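Local structure of carboxylesterase (3WJ2) at residues P9-L14 with I277-G282; E16-A21 with N202-G207; M31-L36 with A118-F123; Y95-R100 with D286-D291. The protein probably hydrolyses carboxylic ester bonds, releasing an alcohol and a carboxylic acid, as a carboxylesterase of the alpha/beta-hydrolase fold. All blocks are in the same frame, centred on the assembly; numbering follows the deposited sequence.

Interaction 1. Residues P9-L14 with I277-G282; sequences PDFNSL and IGMIHG
The turn that presents Phe11 to Ile280 is closed by a backbone hydrogen bond from Asn12 N to Pro9 O (2.9 Å), just as helix 12-20 begins. Phe11 then reaches to the end of strand 271-280, where three consecutive residues receive its ring. Ile280 lies over one face: its CG1 sits 3.7 Å from the Phe11 ring centroid and nearly above the centre, a CH-pi contact, while its CD1 runs back to within 3.9 Å of Phe11 CB. With CG1 between the backbone N and the carbonyl carbon (chi1 56°), Ile280 brings it over the ring. Met279 comes at the ring edge instead. Its chain bends back so that SD lies in the ring plane, 3.7 Å from Phe11 CZ, a Met-aromatic contact. Gly278 O is also at the edge, 3.7 Å from Phe11 CE2, and the amide N of the same glycine donates to Glu249 OE1. His281, next after Ile280, touches Ser156 and Asp251, consistent with the catalytic triad of this fold. With no hydrogen bond joining the two segments, the buried contact relies on apolar packing and on the fit of sulfur and aliphatic carbon to one ring, rather than on directional polar bonds.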
# COMPACT_ATOMS: atom_id res chain seq x y z
N PRO B 9 -16.49 11.89 -2.54
CA PRO B 9 -17.92 11.79 -2.13
C PRO B 9 -18.88 11.94 -3.27
O PRO B 9 -20.09 11.50 -3.09
CB PRO B 9 -18.08 12.91 -1.12
CG PRO B 9 -16.57 13.04 -0.50
CD PRO B 9 -15.70 12.79 -1.72
N ASP B 10 -18.46 12.50 -4.42
CA ASP B 10 -19.26 12.44 -5.64
C ASP B 10 -19.76 11.04 -6.00
O ASP B 10 -20.83 10.91 -6.66
CB ASP B 10 -18.57 13.06 -6.86
CG ASP B 10 -18.33 14.53 -6.74
OD1 ASP B 10 -18.96 15.23 -5.92
OD2 ASP B 10 -17.55 15.05 -7.55
N PHE B 11 -19.10 9.98 -5.59
CA PHE B 11 -19.58 8.62 -5.92
C PHE B 11 -20.54 8.01 -4.88
O PHE B 11 -20.92 6.87 -5.03
CB PHE B 11 -18.38 7.65 -6.09
CG PHE B 11 -17.48 8.08 -7.21
CD1 PHE B 11 -17.94 8.03 -8.52
CD2 PHE B 11 -16.16 8.48 -6.94
CE1 PHE B 11 -17.13 8.43 -9.63
CE2 PHE B 11 -15.31 8.93 -8.04
CZ PHE B 11 -15.81 8.87 -9.37
N ASN B 12 -20.87 8.76 -3.81
CA ASN B 12 -21.65 8.12 -2.74
C ASN B 12 -23.01 7.64 -3.30
O ASN B 12 -23.39 6.48 -2.97
CB ASN B 12 -21.82 9.08 -1.55
CG ASN B 12 -20.49 9.25 -0.75
OD1 ASN B 12 -19.53 8.48 -0.95
ND2 ASN B 12 -20.46 10.25 0.14
N SER B 13 -23.70 8.45 -4.10
CA SER B 13 -24.93 7.98 -4.75
C SER B 13 -24.82 6.71 -5.54
O SER B 13 -25.66 5.82 -5.41
CB SER B 13 -25.51 9.04 -5.66
OG SER B 13 -25.88 10.13 -4.84
N LEU B 14 -23.75 6.59 -6.36
CA LEU B 14 -23.57 5.36 -7.19
C LEU B 14 -23.29 4.14 -6.33
O LEU B 14 -23.77 3.03 -6.65
CB LEU B 14 -22.39 5.55 -8.24
CG LEU B 14 -22.80 6.28 -9.47
CD1 LEU B 14 -21.46 6.70 -10.26
CD2 LEU B 14 -23.71 5.38 -10.38
N ILE B 277 -6.86 9.74 -7.87
CA ILE B 277 -6.98 9.68 -6.38
C ILE B 277 -8.47 9.80 -6.03
O ILE B 277 -9.18 10.67 -6.54
CB ILE B 277 -6.11 10.75 -5.79
CG1 ILE B 277 -4.63 10.33 -6.01
CG2 ILE B 277 -6.34 10.81 -4.22
CD1 ILE B 277 -3.70 11.57 -5.90
N GLY B 278 -8.92 8.88 -5.21
CA GLY B 278 -10.36 8.86 -4.83
C GLY B 278 -11.29 8.30 -5.85
O GLY B 278 -12.52 8.31 -5.63
N MET B 279 -10.82 7.85 -7.02
CA MET B 279 -11.75 7.36 -8.03
C MET B 279 -12.08 5.86 -7.89
O MET B 279 -11.35 5.10 -7.21
CB MET B 279 -11.09 7.53 -9.43
CG MET B 279 -10.72 8.97 -9.73
SD MET B 279 -12.32 9.88 -10.09
CE MET B 279 -12.34 11.06 -8.74
N ILE B 280 -13.23 5.44 -8.48
CA ILE B 280 -13.70 4.06 -8.42
C ILE B 280 -13.83 3.51 -9.87
O ILE B 280 -13.71 4.28 -10.87
CB ILE B 280 -15.10 3.94 -7.73
CG1 ILE B 280 -16.10 4.84 -8.46
CG2 ILE B 280 -14.92 4.23 -6.23
CD1 ILE B 280 -17.53 4.39 -7.99
N HIS B 281 -14.05 2.21 -10.03
CA HIS B 281 -14.23 1.64 -11.38
C HIS B 281 -15.41 2.31 -12.06
O HIS B 281 -16.39 2.66 -11.40
CB HIS B 281 -14.47 0.14 -11.31
CG HIS B 281 -14.13 -0.54 -12.62
ND1 HIS B 281 -15.06 -0.95 -13.58
CD2 HIS B 281 -12.92 -0.88 -13.10
CE1 HIS B 281 -14.42 -1.52 -14.57
NE2 HIS B 281 -13.13 -1.51 -14.32
N GLY B 282 -15.24 2.65 -13.32
CA GLY B 282 -16.34 3.30 -14.05
C GLY B 282 -16.18 4.78 -14.00
O GLY B 282 -17.00 5.48 -14.57

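Interaction 2. Residues E16-A21 with N202-G207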
# COMPACT_ATOMS: atom_id res chain seq x y z
N GLU B 16 -24.32 3.72 -3.28
CA GLU B 16 -25.64 3.37 -2.63
C GLU B 16 -26.56 2.67 -3.62
O GLU B 16 -27.24 1.73 -3.26
CB GLU B 16 -26.31 4.63 -2.11
CG GLU B 16 -25.62 5.29 -0.88
CD GLU B 16 -25.76 4.52 0.45
OE1 GLU B 16 -26.51 3.52 0.56
OE2 GLU B 16 -25.10 4.95 1.41
N LEU B 17 -26.59 3.12 -4.85
CA LEU B 17 -27.48 2.57 -5.89
C LEU B 17 -27.04 1.17 -6.25
O LEU B 17 -27.88 0.21 -6.38
CB LEU B 17 -27.39 3.41 -7.16
CG LEU B 17 -28.16 2.94 -8.40
CD1 LEU B 17 -29.72 3.07 -8.20
CD2 LEU B 17 -27.65 3.73 -9.65
N SER B 18 -25.71 0.98 -6.37
CA SER B 18 -25.17 -0.34 -6.54
C SER B 18 -25.55 -1.31 -5.40
O SER B 18 -25.93 -2.48 -5.66
CB SER B 18 -23.65 -0.27 -6.71
OG SER B 18 -23.25 -1.60 -6.54
N LYS B 19 -25.46 -0.86 -4.14
CA LYS B 19 -25.90 -1.65 -2.99
C LYS B 19 -27.42 -2.01 -3.09
O LYS B 19 -27.85 -3.15 -2.79
CB LYS B 19 -25.57 -0.81 -1.74
CG LYS B 19 -26.07 -1.35 -0.40
CD LYS B 19 -25.92 -0.27 0.74
CE LYS B 19 -25.98 -0.92 2.16
NZ LYS B 19 -27.29 -1.53 2.50
N SER B 20 -28.18 -1.05 -3.54
CA SER B 20 -29.65 -1.27 -3.54
C SER B 20 -30.07 -2.34 -4.56
O SER B 20 -31.18 -2.94 -4.46
CB SER B 20 -30.35 0.04 -3.74
OG SER B 20 -30.32 0.44 -5.06
N ALA B 21 -29.24 -2.60 -5.58
CA ALA B 21 -29.64 -3.57 -6.58
C ALA B 21 -29.41 -5.00 -6.14
O ALA B 21 -29.92 -5.89 -6.78
CB ALA B 21 -28.93 -3.26 -8.00
N ASN B 202 -17.14 -3.30 -1.85
CA ASN B 202 -17.85 -2.05 -1.59
C ASN B 202 -18.82 -1.70 -2.71
O ASN B 202 -18.89 -0.54 -3.16
CB ASN B 202 -16.90 -0.88 -1.25
CG ASN B 202 -17.55 0.11 -0.24
OD1 ASN B 202 -18.50 -0.25 0.49
ND2 ASN B 202 -17.05 1.36 -0.19
N TYR B 203 -19.55 -2.73 -3.17
CA TYR B 203 -20.73 -2.66 -4.11
C TYR B 203 -20.61 -2.38 -5.62
O TYR B 203 -21.39 -3.04 -6.37
CB TYR B 203 -21.94 -1.91 -3.50
CG TYR B 203 -22.25 -2.35 -2.07
CD1 TYR B 203 -22.95 -3.54 -1.80
CD2 TYR B 203 -21.83 -1.57 -0.98
CE1 TYR B 203 -23.21 -3.95 -0.45
CE2 TYR B 203 -22.08 -1.95 0.33
CZ TYR B 203 -22.76 -3.13 0.60
OH TYR B 203 -22.98 -3.43 1.93
N VAL B 204 -19.73 -1.47 -6.12
CA VAL B 204 -19.86 -1.07 -7.55
C VAL B 204 -19.28 -2.12 -8.48
O VAL B 204 -19.97 -2.70 -9.24
CB VAL B 204 -19.44 0.37 -7.98
CG1 VAL B 204 -19.90 0.64 -9.42
CG2 VAL B 204 -20.03 1.44 -7.06
N LEU B 205 -18.00 -2.42 -8.42
CA LEU B 205 -17.57 -3.63 -9.14
C LEU B 205 -17.13 -4.59 -8.10
O LEU B 205 -16.12 -4.36 -7.45
CB LEU B 205 -16.46 -3.29 -10.12
CG LEU B 205 -15.75 -4.45 -10.79
CD1 LEU B 205 -16.77 -5.27 -11.65
CD2 LEU B 205 -14.55 -3.89 -11.59
N THR B 206 -17.86 -5.67 -7.85
CA THR B 206 -17.52 -6.57 -6.82
C THR B 206 -16.70 -7.75 -7.32
O THR B 206 -16.70 -8.02 -8.52
CB THR B 206 -18.77 -7.18 -6.14
OG1 THR B 206 -19.55 -7.89 -7.12
CG2 THR B 206 -19.70 -6.12 -5.63
N GLY B 207 -16.09 -8.48 -6.39
CA GLY B 207 -15.40 -9.75 -6.70
C GLY B 207 -16.26 -10.80 -7.38
O GLY B 207 -15.89 -11.43 -8.40
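Ser18 is the first residue of 16-21 to meet the other segment; its side chain is directed toward the loop, where it meets the backbone of Tyr203. Its OG is modelled as a donor to Tyr203 O at only 2.4 Å; this is too short to trust in detail, since OG is crowded in the model, and the exact place of the hydroxyl is doubtful. More securely, Ser18 CB rests 4.0 Å from Val204 CG2. One residue on, Lys19 packs its aliphatic chain along the Tyr203 ring, the two side chains pointing the same way. CB makes a CH-pi contact over one face, 3.8 Å from the ring centroid and shifted toward the rim. Because CG of Lys19 is anti to the backbone N (chi1 173°) and the chain stays extended beyond it, the methylenes follow the ring outward: CG lies 3.9 Å from Tyr203 CZ, and CE 3.9 Å from Tyr203 OH, before the amino end turns away. On the loop side, Tyr203 has a positive phi (74°) and is spanned, as in a gamma turn, by a weak hydrogen bond from Val204 N to Asn202 O (3.2 Å). This surface contact lays helix 12-20 against the loop between helices 194-198 and 207-217. Thr206 OG1 caps that second helix at Met209 N, while Leu205, turned away from helix 12-20, packs on Pro252, Leu253 and His281.

Interaction 3. Residues M31-L36 with A118-F123; sequences MLRNFL and APEHKF
Arg33 and Glu120 meet end-on, their side chains coming from opposite directions, and this salt bridge is the tight part of the contact. NH1 of Arg33 gives a nearly straight hydrogen bond to Glu120 OE1 (2.9 Å, 168°), and NH2 of Arg33 gives a more bent one to Glu120 OE2, also 2.9 Å. Each nitrogen thus takes its own oxygen, although the guanidinium and carboxylate planes are twisted 43° apart. Ala118 O also lies at the guanidinium edge, 2.8 Å from Arg33 NH2, but at an angle too poor for a hydrogen bond. The long reach from the helix comes from a chain that leaves with CG anti to the backbone N (chi1 175°) and bends only at chi3. Arg33 NE donates to Leu88 O, just after a His-Gly-Gly-Gly sequence that in relatives of hormone-sensitive lipase carries the oxyanion hole. The bridge is tight even though Glu120 is exposed; the looser element is Pro119, after a cis peptide bond, whose CD stays 4.3 Å from Arg33 NH2, oblique to the guanidinium. A leucine at Arg33 would probably leave the Glu120 carboxylate without its charged mate and Leu88 O without this donor. The contact ties helix 29-43 to the loop between strand 109-113 and helix 125-139, with helix 207-217 touching both segments through Tyr212 on Leu32 and Met216 on Pro119.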
# COMPACT_ATOMS: atom_id res chain seq x y z
N MET B 31 -31.24 -10.78 -19.21
CA MET B 31 -32.03 -9.88 -18.32
C MET B 31 -31.19 -8.83 -17.66
O MET B 31 -31.56 -7.67 -17.57
CB MET B 31 -32.67 -10.76 -17.22
CG MET B 31 -33.67 -11.69 -17.80
SD MET B 31 -35.21 -10.72 -17.73
CE MET B 31 -35.41 -11.01 -15.97
N LEU B 32 -29.97 -9.24 -17.25
CA LEU B 32 -29.07 -8.29 -16.63
C LEU B 32 -28.64 -7.19 -17.60
O LEU B 32 -28.55 -6.05 -17.24
CB LEU B 32 -27.85 -9.02 -16.08
CG LEU B 32 -26.76 -8.18 -15.46
CD1 LEU B 32 -27.28 -7.56 -14.12
CD2 LEU B 32 -25.63 -9.10 -15.19
N ARG B 33 -28.39 -7.56 -18.84
CA ARG B 33 -28.01 -6.61 -19.88
C ARG B 33 -29.11 -5.58 -20.06
O ARG B 33 -28.87 -4.41 -20.12
CB ARG B 33 -27.79 -7.38 -21.19
CG ARG B 33 -27.49 -6.48 -22.45
CD ARG B 33 -27.35 -7.29 -23.70
NE ARG B 33 -26.20 -8.19 -23.56
CZ ARG B 33 -26.25 -9.51 -23.70
NH1 ARG B 33 -27.41 -10.16 -24.04
NH2 ARG B 33 -25.14 -10.25 -23.51
N ASN B 34 -30.35 -6.07 -20.20
CA ASN B 34 -31.47 -5.16 -20.29
C ASN B 34 -31.55 -4.21 -19.08
O ASN B 34 -31.70 -3.00 -19.24
CB ASN B 34 -32.75 -6.01 -20.37
CG ASN B 34 -33.99 -5.21 -20.02
OD1 ASN B 34 -34.49 -5.18 -18.85
ND2 ASN B 34 -34.44 -4.49 -20.99
N PHE B 35 -31.43 -4.76 -17.87
CA PHE B 35 -31.48 -3.94 -16.70
C PHE B 35 -30.40 -2.87 -16.71
O PHE B 35 -30.65 -1.72 -16.51
CB PHE B 35 -31.37 -4.78 -15.44
CG PHE B 35 -31.34 -3.96 -14.18
CD1 PHE B 35 -32.51 -3.27 -13.74
CD2 PHE B 35 -30.18 -3.87 -13.42
CE1 PHE B 35 -32.49 -2.52 -12.59
CE2 PHE B 35 -30.15 -3.09 -12.24
CZ PHE B 35 -31.31 -2.44 -11.82
N LEU B 36 -29.16 -3.28 -16.97
CA LEU B 36 -28.11 -2.32 -16.83
C LEU B 36 -28.12 -1.31 -18.00
O LEU B 36 -27.87 -0.09 -17.75
CB LEU B 36 -26.77 -3.07 -16.72
CG LEU B 36 -26.61 -3.96 -15.46
CD1 LEU B 36 -25.27 -4.80 -15.65
CD2 LEU B 36 -26.53 -3.06 -14.22
N ALA B 118 -20.96 -11.39 -24.70
CA ALA B 118 -21.06 -12.70 -24.07
C ALA B 118 -22.28 -12.72 -23.16
O ALA B 118 -22.80 -11.64 -22.77
CB ALA B 118 -19.80 -12.88 -23.19
N PRO B 119 -22.80 -13.95 -22.87
CA PRO B 119 -22.29 -15.28 -23.23
C PRO B 119 -22.76 -15.77 -24.58
O PRO B 119 -22.30 -16.86 -24.99
CB PRO B 119 -22.90 -16.20 -22.12
CG PRO B 119 -24.23 -15.48 -21.88
CD PRO B 119 -23.94 -14.02 -21.94
N GLU B 120 -23.61 -14.98 -25.26
CA GLU B 120 -24.06 -15.44 -26.55
C GLU B 120 -22.88 -15.60 -27.49
O GLU B 120 -22.87 -16.50 -28.33
CB GLU B 120 -25.14 -14.53 -27.14
CG GLU B 120 -26.42 -14.43 -26.30
CD GLU B 120 -26.41 -13.32 -25.21
OE1 GLU B 120 -27.51 -12.98 -24.70
OE2 GLU B 120 -25.33 -12.75 -24.90
N HIS B 121 -21.88 -14.73 -27.31
CA HIS B 121 -20.69 -14.72 -28.13
C HIS B 121 -19.50 -14.70 -27.15
O HIS B 121 -19.21 -13.66 -26.52
CB HIS B 121 -20.63 -13.52 -29.08
CG HIS B 121 -21.79 -13.44 -29.99
ND1 HIS B 121 -21.89 -14.16 -31.17
CD2 HIS B 121 -22.93 -12.72 -29.88
CE1 HIS B 121 -23.07 -13.90 -31.71
NE2 HIS B 121 -23.72 -13.05 -30.95
N LYS B 122 -18.88 -15.85 -27.00
CA LYS B 122 -17.78 -15.97 -26.05
C LYS B 122 -16.45 -15.61 -26.69
O LYS B 122 -16.32 -15.51 -27.95
CB LYS B 122 -17.77 -17.42 -25.51
CG LYS B 122 -18.87 -17.53 -24.44
CD LYS B 122 -18.97 -18.90 -23.91
CE LYS B 122 -19.97 -18.98 -22.83
NZ LYS B 122 -19.53 -18.56 -21.46
N PHE B 123 -15.44 -15.46 -25.83
CA PHE B 123 -14.08 -15.30 -26.35
C PHE B 123 -13.78 -16.41 -27.31
O PHE B 123 -14.13 -17.61 -27.06
CB PHE B 123 -13.07 -15.37 -25.17
CG PHE B 123 -11.64 -15.27 -25.60
CD1 PHE B 123 -11.07 -14.05 -25.92
CD2 PHE B 123 -10.89 -16.46 -25.82
CE1 PHE B 123 -9.77 -13.90 -26.34
CE2 PHE B 123 -9.50 -16.35 -26.25
CZ PHE B 123 -8.94 -15.12 -26.53

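Interaction 4. Residues Y95-R100 with D286-D291; sequences YDNYCR and DFEVSD
Phe287 and Glu288 meet Asn97 and Tyr98 where, in this alpha/beta-hydrolase fold, the loop after strand 271-280 passes helix 96-106. With CG between the backbone N and the carbonyl carbon (chi1 73°), Phe287 sends its ring from CB toward the helix. CD2 comes first, 4.0 Å from Tyr98 CD1 and close to the plane of the tyrosine ring. CE2 goes deeper, 3.6 Å from Tyr98 CA and 3.9 Å from Tyr98 CB, so it lies against the helix backbone as well as the side chain; the Tyr98 hydroxyl is hydrogen-bonded to Tyr81 OH. CZ, at the tip, reaches Asn97 O at 3.7 Å. CG of the next residue, Glu288, lies over one face, toward the rim, and Phe101 also stacks on the ring. Glu288 continues outward, extended beyond CG, and crosses Asn97 at about a right angle, with the carboxylate and amide planes 87° apart. Replacing Glu288 by an alanine would probably deprive Asn97 of an acceptor, leaving its amide less firmly fixed, and uncover part of the Phe287 ring. The polar end of the contact is Asn97 ND2, which donates both to Gly45 O and, at 2.9 Å and 151°, to the syn lone pair of Glu288 OE2.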
# COMPACT_ATOMS: atom_id res chain seq x y z
N TYR B 95 -23.24 4.45 -24.40
CA TYR B 95 -22.02 5.21 -24.41
C TYR B 95 -22.13 6.51 -25.15
O TYR B 95 -21.14 7.18 -25.24
CB TYR B 95 -20.81 4.29 -25.03
CG TYR B 95 -20.21 3.50 -23.85
CD1 TYR B 95 -20.92 2.49 -23.24
CD2 TYR B 95 -18.89 3.82 -23.40
CE1 TYR B 95 -20.35 1.75 -22.08
CE2 TYR B 95 -18.38 3.09 -22.33
CZ TYR B 95 -19.09 2.14 -21.68
OH TYR B 95 -18.56 1.47 -20.61
N ASP B 96 -23.29 6.88 -25.70
CA ASP B 96 -23.25 7.99 -26.58
C ASP B 96 -22.88 9.35 -25.91
O ASP B 96 -22.12 10.15 -26.49
CB ASP B 96 -24.70 8.03 -27.19
CG ASP B 96 -24.81 9.03 -28.36
OD1 ASP B 96 -24.33 8.77 -29.50
OD2 ASP B 96 -25.33 10.16 -28.04
N ASN B 97 -23.38 9.61 -24.70
CA ASN B 97 -23.06 10.88 -24.02
C ASN B 97 -21.48 10.92 -23.81
O ASN B 97 -20.87 11.94 -24.12
CB ASN B 97 -23.69 11.02 -22.65
CG ASN B 97 -25.16 11.52 -22.74
OD1 ASN B 97 -25.76 11.46 -23.83
ND2 ASN B 97 -25.68 11.97 -21.64
N TYR B 98 -20.92 9.78 -23.40
CA TYR B 98 -19.49 9.75 -23.12
C TYR B 98 -18.64 9.90 -24.41
O TYR B 98 -17.68 10.67 -24.47
CB TYR B 98 -19.20 8.43 -22.43
CG TYR B 98 -17.69 8.13 -22.25
CD1 TYR B 98 -16.99 8.66 -21.17
CD2 TYR B 98 -17.19 7.14 -23.05
CE1 TYR B 98 -15.58 8.34 -21.06
CE2 TYR B 98 -15.88 6.81 -22.93
CZ TYR B 98 -15.17 7.35 -21.93
OH TYR B 98 -13.84 7.00 -21.70
N CYS B 99 -19.00 9.19 -25.49
CA CYS B 99 -18.29 9.33 -26.73
C CYS B 99 -18.34 10.72 -27.34
O CYS B 99 -17.39 11.23 -27.84
CB CYS B 99 -18.74 8.27 -27.72
SG CYS B 99 -18.02 6.63 -27.25
N ARG B 100 -19.54 11.33 -27.25
CA ARG B 100 -19.63 12.75 -27.57
C ARG B 100 -18.64 13.65 -26.79
O ARG B 100 -17.97 14.46 -27.40
CB ARG B 100 -21.06 13.24 -27.31
CG ARG B 100 -22.08 12.72 -28.40
CD ARG B 100 -23.42 13.04 -27.78
NE ARG B 100 -24.51 12.76 -28.73
CZ ARG B 100 -25.05 13.67 -29.56
NH1 ARG B 100 -24.64 14.94 -29.63
NH2 ARG B 100 -26.03 13.25 -30.37
N ASP B 286 -18.44 7.96 -15.55
CA ASP B 286 -19.14 8.82 -14.52
C ASP B 286 -18.83 10.29 -14.65
O ASP B 286 -19.02 11.05 -13.69
CB ASP B 286 -18.72 8.34 -13.16
CG ASP B 286 -19.15 6.96 -12.86
OD1 ASP B 286 -20.09 6.40 -13.47
OD2 ASP B 286 -18.50 6.33 -11.92
N PHE B 287 -18.34 10.78 -15.79
CA PHE B 287 -17.91 12.12 -15.95
C PHE B 287 -19.01 13.19 -15.69
O PHE B 287 -18.67 14.35 -15.50
CB PHE B 287 -17.29 12.42 -17.33
CG PHE B 287 -18.33 12.46 -18.44
CD1 PHE B 287 -18.66 13.69 -19.02
CD2 PHE B 287 -18.96 11.28 -18.84
CE1 PHE B 287 -19.66 13.65 -20.07
CE2 PHE B 287 -19.97 11.22 -19.84
CZ PHE B 287 -20.29 12.44 -20.46
N GLU B 288 -20.25 12.73 -15.72
CA GLU B 288 -21.31 13.75 -15.48
C GLU B 288 -21.58 13.87 -14.00
O GLU B 288 -22.40 14.73 -13.60
CB GLU B 288 -22.57 13.30 -16.25
CG GLU B 288 -22.39 13.36 -17.73
CD GLU B 288 -23.38 12.45 -18.50
OE1 GLU B 288 -23.61 11.27 -18.09
OE2 GLU B 288 -23.92 12.88 -19.54
N VAL B 289 -21.05 13.01 -13.17
CA VAL B 289 -21.42 13.12 -11.76
C VAL B 289 -20.27 13.42 -10.87
O VAL B 289 -20.47 13.80 -9.72
CB VAL B 289 -22.17 11.88 -11.30
CG1 VAL B 289 -23.56 11.74 -12.10
CG2 VAL B 289 -21.37 10.69 -11.42
N SER B 290 -19.04 13.23 -11.38
CA SER B 290 -17.84 13.61 -10.64
C SER B 290 -16.93 14.53 -11.42
O SER B 290 -16.50 14.17 -12.52
CB SER B 290 -17.08 12.31 -10.26
OG SER B 290 -15.70 12.64 -9.90
N ASP B 291 -16.67 15.75 -10.91
CA ASP B 291 -15.89 16.70 -11.57
C ASP B 291 -14.43 16.16 -11.64
O ASP B 291 -13.71 16.48 -12.61
CB ASP B 291 -15.91 18.10 -10.91
CG ASP B 291 -15.28 19.14 -11.82
OD1 ASP B 291 -15.80 19.36 -12.96
OD2 ASP B 291 -14.21 19.69 -11.47

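How the interactions relate
From the N terminus, residues 9-14 close the widest of the three nested loops, joining the start of helix 12-20 to the end of strand 271-280. Interaction 2 lies within that loop, tying the same helix to the segment before helix 207-217, and interaction 3 lies within both, linking helix 29-43 to the loop ahead of helix 125-139. Interaction 4, which joins helix 96-106 to the loop before helix 291-303, crosses all three. Interaction 1 touches two others: Ile280 and His281 pack on Val204 and Leu205 of interaction 2, and Phe11 and Leu14 on Asp286 of interaction 4. Interaction 3 touches none of the others, though its nearest atoms lie about 4 Å from those of interaction 2.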